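Local coordinates for entry-fusion complex associated protein OPG083 (Vaccinia virus, PDB 6CJ6), which takes part in the multiprotein poxvirus entry-fusion complex, which merges viral and cellular membranes and opens a pore for the virion core to enter the cytoplasm, at residues T64-S69 against C149-I154; G125-S128 against H134-L137. All blocks are in the same frame, centred on the assembly; numbering follows the deposited sequence.

Interaction 1 (T64-S69 against C149-I154). With MOH (methanol), chain B.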
loop_
_atom_site.group_PDB
_atom_site.type_symbol
_atom_site.label_atom_id
_atom_site.label_comp_id
_atom_site.label_asym_id
_atom_site.label_seq_id
_atom_site.Cartn_x
_atom_site.Cartn_y
_atom_site.Cartn_z
ATOM N N THR A 64 -5.152 -5.522 8.809
ATOM C CA THR A 64 -6.111 -4.812 9.652
ATOM C C THR A 64 -5.852 -3.309 9.639
ATOM O O THR A 64 -6.754 -2.519 9.337
ATOM C CB THR A 64 -6.090 -5.371 11.076
ATOM O OG1 THR A 64 -6.536 -6.732 11.058
ATOM C CG2 THR A 64 -7.011 -4.566 11.973
ATOM N N LEU A 65 -4.623 -2.892 9.961
ATOM C CA LEU A 65 -4.275 -1.477 9.868
ATOM C C LEU A 65 -4.266 -1.003 8.420
ATOM O O LEU A 65 -4.547 0.170 8.147
ATOM C CB LEU A 65 -2.909 -1.233 10.506
ATOM C CG LEU A 65 -2.733 -1.641 11.969
ATOM C CD1 LEU A 65 -1.273 -1.540 12.377
ATOM C CD2 LEU A 65 -3.599 -0.782 12.871
ATOM N N MET A 66 -3.932 -1.900 7.492
ATOM C CA MET A 66 -4.023 -1.593 6.069
ATOM C C MET A 66 -5.452 -1.242 5.680
ATOM O O MET A 66 -5.680 -0.329 4.880
ATOM C CB MET A 66 -3.544 -2.813 5.286
ATOM C CG MET A 66 -3.359 -2.644 3.808
ATOM S SD MET A 66 -2.002 -3.710 3.278
ATOM C CE MET A 66 -0.687 -2.510 3.292
ATOM N N VAL A 67 -6.431 -1.951 6.244
ATOM C CA VAL A 67 -7.825 -1.687 5.901
ATOM C C VAL A 67 -8.354 -0.462 6.641
ATOM O O VAL A 67 -9.111 0.336 6.073
ATOM C CB VAL A 67 -8.685 -2.944 6.127
ATOM C CG1 VAL A 67 -10.162 -2.591 6.149
ATOM C CG2 VAL A 67 -8.410 -3.960 5.033
ATOM N N GLU A 68 -7.967 -0.289 7.910
ATOM C CA GLU A 68 -8.346 0.917 8.642
ATOM C C GLU A 68 -7.943 2.164 7.868
ATOM O O GLU A 68 -8.746 3.086 7.686
ATOM C CB GLU A 68 -7.689 0.941 10.023
ATOM C CG GLU A 68 -8.089 -0.174 10.973
ATOM C CD GLU A 68 -7.534 0.040 12.375
ATOM O OE1 GLU A 68 -7.671 1.163 12.906
ATOM O OE2 GLU A 68 -6.954 -0.909 12.943
ATOM N N SER A 69 -6.694 2.198 7.394
ATOM C CA SER A 69 -6.207 3.364 6.667
ATOM C C SER A 69 -6.970 3.560 5.363
ATOM O O SER A 69 -7.290 4.693 4.988
ATOM C CB SER A 69 -4.705 3.224 6.402
ATOM O OG SER A 69 -3.981 3.012 7.604
ATOM N N CYS A 149 1.537 -7.987 -1.073
ATOM C CA CYS A 149 0.548 -8.046 -2.143
ATOM C C CYS A 149 -0.598 -7.078 -1.886
ATOM O O CYS A 149 -1.115 -6.452 -2.820
ATOM C CB CYS A 149 0.006 -9.468 -2.276
ATOM S SG CYS A 149 -1.573 -9.586 -3.150
ATOM N N GLY A 150 -1.015 -6.950 -0.627
ATOM C CA GLY A 150 -2.084 -6.021 -0.310
ATOM C C GLY A 150 -1.686 -4.580 -0.558
ATOM O O GLY A 150 -2.456 -3.803 -1.127
ATOM N N LEU A 151 -0.477 -4.206 -0.143
ATOM C CA LEU A 151 0.002 -2.853 -0.401
ATOM C C LEU A 151 0.112 -2.589 -1.899
ATOM O O LEU A 151 -0.230 -1.499 -2.374
ATOM C CB LEU A 151 1.347 -2.643 0.293
ATOM C CG LEU A 151 1.897 -1.219 0.327
ATOM C CD1 LEU A 151 0.920 -0.285 1.016
ATOM C CD2 LEU A 151 3.249 -1.188 1.023
ATOM N N GLN A 152 0.573 -3.584 -2.661
ATOM C CA GLN A 152 0.713 -3.417 -4.105
ATOM C C GLN A 152 -0.631 -3.120 -4.757
ATOM O O GLN A 152 -0.755 -2.171 -5.543
ATOM C CB GLN A 152 1.346 -4.665 -4.725
ATOM C CG GLN A 152 1.020 -4.821 -6.205
ATOM C CD GLN A 152 1.847 -5.886 -6.890
ATOM O OE1 GLN A 152 3.057 -5.980 -6.683
ATOM N NE2 GLN A 152 1.198 -6.696 -7.713
ATOM N N THR A 153 -1.648 -3.928 -4.448
ATOM C CA THR A 153 -2.981 -3.683 -4.988
ATOM C C THR A 153 -3.460 -2.278 -4.644
ATOM O O THR A 153 -4.049 -1.589 -5.484
ATOM C CB THR A 153 -3.957 -4.728 -4.448
ATOM O OG1 THR A 153 -3.380 -6.034 -4.576
ATOM C CG2 THR A 153 -5.274 -4.687 -5.221
ATOM N N ILE A 154 -3.193 -1.831 -3.417
ATOM C CA ILE A 154 -3.607 -0.498 -2.991
ATOM C C ILE A 154 -2.800 0.586 -3.704
ATOM O O ILE A 154 -3.348 1.626 -4.091
ATOM C CB ILE A 154 -3.535 -0.386 -1.456
ATOM C CG1 ILE A 154 -4.611 -1.270 -0.818
ATOM C CG2 ILE A 154 -3.672 1.060 -1.006
ATOM C CD1 ILE A 154 -4.626 -1.223 0.685
HETATM C C MOH B . 3.765 -8.515 -8.786
HETATM O O MOH B . 4.371 -8.611 -7.514
#

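Interaction 2 (G125-S128 against H134-L137)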
loop_
_atom_site.group_PDB
_atom_site.type_symbol
_atom_site.label_atom_id
_atom_site.label_comp_id
_atom_site.label_asym_id
_atom_site.label_seq_id
_atom_site.Cartn_x
_atom_site.Cartn_y
_atom_site.Cartn_z
ATOM N N GLY A 125 2.798 -0.107 -10.693
ATOM C CA GLY A 125 1.979 0.412 -11.772
ATOM C C GLY A 125 2.593 1.605 -12.478
ATOM O O GLY A 125 3.626 1.475 -13.136
ATOM N N GLU A 126 1.967 2.772 -12.354
ATOM C CA GLU A 126 2.382 3.973 -13.070
ATOM C C GLU A 126 2.817 5.027 -12.064
ATOM O O GLU A 126 1.998 5.513 -11.276
ATOM C CB GLU A 126 1.234 4.524 -13.917
ATOM C CG GLU A 126 0.497 3.484 -14.740
ATOM C CD GLU A 126 -0.979 3.813 -14.896
ATOM O OE1 GLU A 126 -1.408 4.883 -14.412
ATOM O OE2 GLU A 126 -1.711 2.998 -15.496
ATOM N N CYS A 127 4.095 5.393 -12.103
ATOM C CA CYS A 127 4.658 6.422 -11.231
ATOM C C CYS A 127 5.143 7.563 -12.123
ATOM O O CYS A 127 6.314 7.603 -12.514
ATOM C CB CYS A 127 5.798 5.845 -10.389
ATOM S SG CYS A 127 6.371 6.938 -9.073
ATOM N N SER A 128 4.243 8.496 -12.437
ATOM C CA SER A 128 4.531 9.581 -13.367
ATOM C C SER A 128 4.057 10.913 -12.800
ATOM O O SER A 128 2.994 10.993 -12.177
ATOM C CB SER A 128 3.860 9.331 -14.722
ATOM O OG SER A 128 2.463 9.151 -14.571
ATOM N N HIS A 134 7.300 15.678 -8.771
ATOM C CA HIS A 134 7.669 14.296 -8.513
ATOM C C HIS A 134 6.530 13.613 -7.774
ATOM O O HIS A 134 5.836 14.233 -6.963
ATOM C CB HIS A 134 8.960 14.191 -7.689
ATOM C CG HIS A 134 8.817 14.652 -6.269
ATOM N ND1 HIS A 134 9.007 15.963 -5.889
ATOM C CD2 HIS A 134 8.513 13.973 -5.137
ATOM C CE1 HIS A 134 8.823 16.074 -4.585
ATOM N NE2 HIS A 134 8.521 14.881 -4.105
ATOM N N MET A 135 6.337 12.328 -8.062
ATOM C CA MET A 135 5.364 11.509 -7.347
ATOM C C MET A 135 6.100 10.721 -6.272
ATOM O O MET A 135 6.840 9.781 -6.579
ATOM C CB MET A 135 4.614 10.570 -8.291
ATOM C CG MET A 135 3.674 9.624 -7.557
ATOM S SD MET A 135 2.666 8.596 -8.641
ATOM C CE MET A 135 1.622 9.832 -9.410
ATOM N N LEU A 136 5.903 11.110 -5.017
ATOM C CA LEU A 136 6.453 10.347 -3.907
ATOM C C LEU A 136 5.619 9.091 -3.691
ATOM O O LEU A 136 4.390 9.156 -3.592
ATOM C CB LEU A 136 6.454 11.196 -2.636
ATOM C CG LEU A 136 6.928 10.466 -1.379
ATOM C CD1 LEU A 136 8.424 10.192 -1.457
ATOM C CD2 LEU A 136 6.578 11.252 -0.125
ATOM N N LEU A 137 6.293 7.943 -3.618
ATOM C CA LEU A 137 5.627 6.643 -3.503
ATOM C C LEU A 137 6.361 5.838 -2.431
ATOM O O LEU A 137 7.311 5.111 -2.727
ATOM C CB LEU A 137 5.623 5.930 -4.847
ATOM C CG LEU A 137 4.407 5.065 -5.156
ATOM C CD1 LEU A 137 3.147 5.885 -4.978
ATOM C CD2 LEU A 137 4.495 4.524 -6.570
#

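Interaction 1 (T64-S69 against C149-I154)
Helix 59-74 and helix 145-158 of this L1/F9-family protein run nearly parallel where 64-69 passes 149-154, their short axes 11.0 Å apart at an angle of 17°, with the CA atoms of Met66 and Leu151 nearest across the gap. At that separation the helix pair is bridged by one long side chain, Met66, inserted into the face of the other helix made by Gly150, Leu151 and Ile154. Its CG stands anti to the backbone N (chi1 -171°), which carries the chain out toward helix 145-158; bends at the next two torsions then turn the thioether along the partner surface. The sulfur sits over the backbone of that helix, with Met66 SD 3.9 Å from Gly150 C, and glycine at this place lets it come so near the main chain. Beyond the sulfur, the methyl lies against the flank of Leu151, whose side chain crosses the methionine at about a right angle: Met66 CE is 3.6 Å from Leu151 CD1. Nearer the methionine's own helix, Ile154 slides past in the reverse direction, and Ile154 CD1 packs 3.7 Å from Met66 CG. All four residues are buried, and the contact is apolar, without a hydrogen bond between the helices. Helix 10-24 closes over it, Tyr18 touching Met66 and Tyr11 touching Leu151, while Cys149 ties helix 145-158 to helix 102-113 through its disulfide with Cys107. On the outward face of helix 145-158 a methanol, probably from the crystallisation liquor, lies with its O 3.1 Å from Gln152 OE1. Within helix 59-74, Leu65 O takes Ser69 N and Ser69 OG from opposite faces of its carbonyl plane, the hydroxyl OG lying 2.9 Å from Leu65 O.

Interaction 2 (G125-S128 against H134-L137)
Successive strands of two different sheets face each other here: strand 119-127 belongs to one, strand 133-141 to the other, and the chain passes between them through a short connection. This is sheet-against-sheet packing and not a hairpin pairing, since the short axes stay 9.0 Å apart at 129° and no hydrogen bond joins the segments. The strands instead meet through a sulfur-rich cluster of Cys127, Met135 and Leu137. Met135 and Leu137, two residues apart along their strand, both direct their side chains at 125-128, and the sulfur of Cys127 reaches both residues. Cys127 SG lies 3.8 Å from Met135 O and, in a quite different direction, 4.0 Å from Leu137 CD2. With SG anti to its backbone N (chi1 -170°), the cysteine projects across the gap between the strands, where it is held by the disulfide to Cys47 at the start of strand 47-53. That strand pairs with 133-141, so the disulfide links strand 119-127 covalently to the opposing sheet. Met135 is extended as far as its sulfur, which lies beside the cysteine: Met135 SD is 3.9 Å from Cys127 CA and 4.1 Å from Cys127 SG. The thioether thus rests on both the main chain and the side chain of one residue. Phe7 and Asn159 contact Met135 from outside the two segments, and Leu49 contacts Leu137, which leaves the cluster enclosed on several flanks. At the far end of the methionine the chain bends once (chi3 -67°), turning the methyl toward the point where the other segment leaves its strand. There it meets a backbone oxygen, Met135 CE approaching Ser128 O to 3.3 Å.

Overall arrangement
Both contacts are buried apolar packing in one compact domain, with interaction 1 in its helical part and interaction 2 between its sheets. Their centres lie 18 Å apart and their nearest atoms about 7 Å apart, without touching. Helix 145-158 follows strand 133-141 directly in the chain, so the second segments of the two contacts are on consecutive elements. Each also contains a disulfide cysteine: Cys149 bonds Cys107 on a helix, whereas Cys127 bonds Cys47 on a strand. The centre of interaction 1 is about 5 Å from the centre of the chain, that of interaction 2 about 13 Å. Tyr110, which touches Cys149, contributes to the pocket holding 2-(2-methoxyethoxy)ethanol.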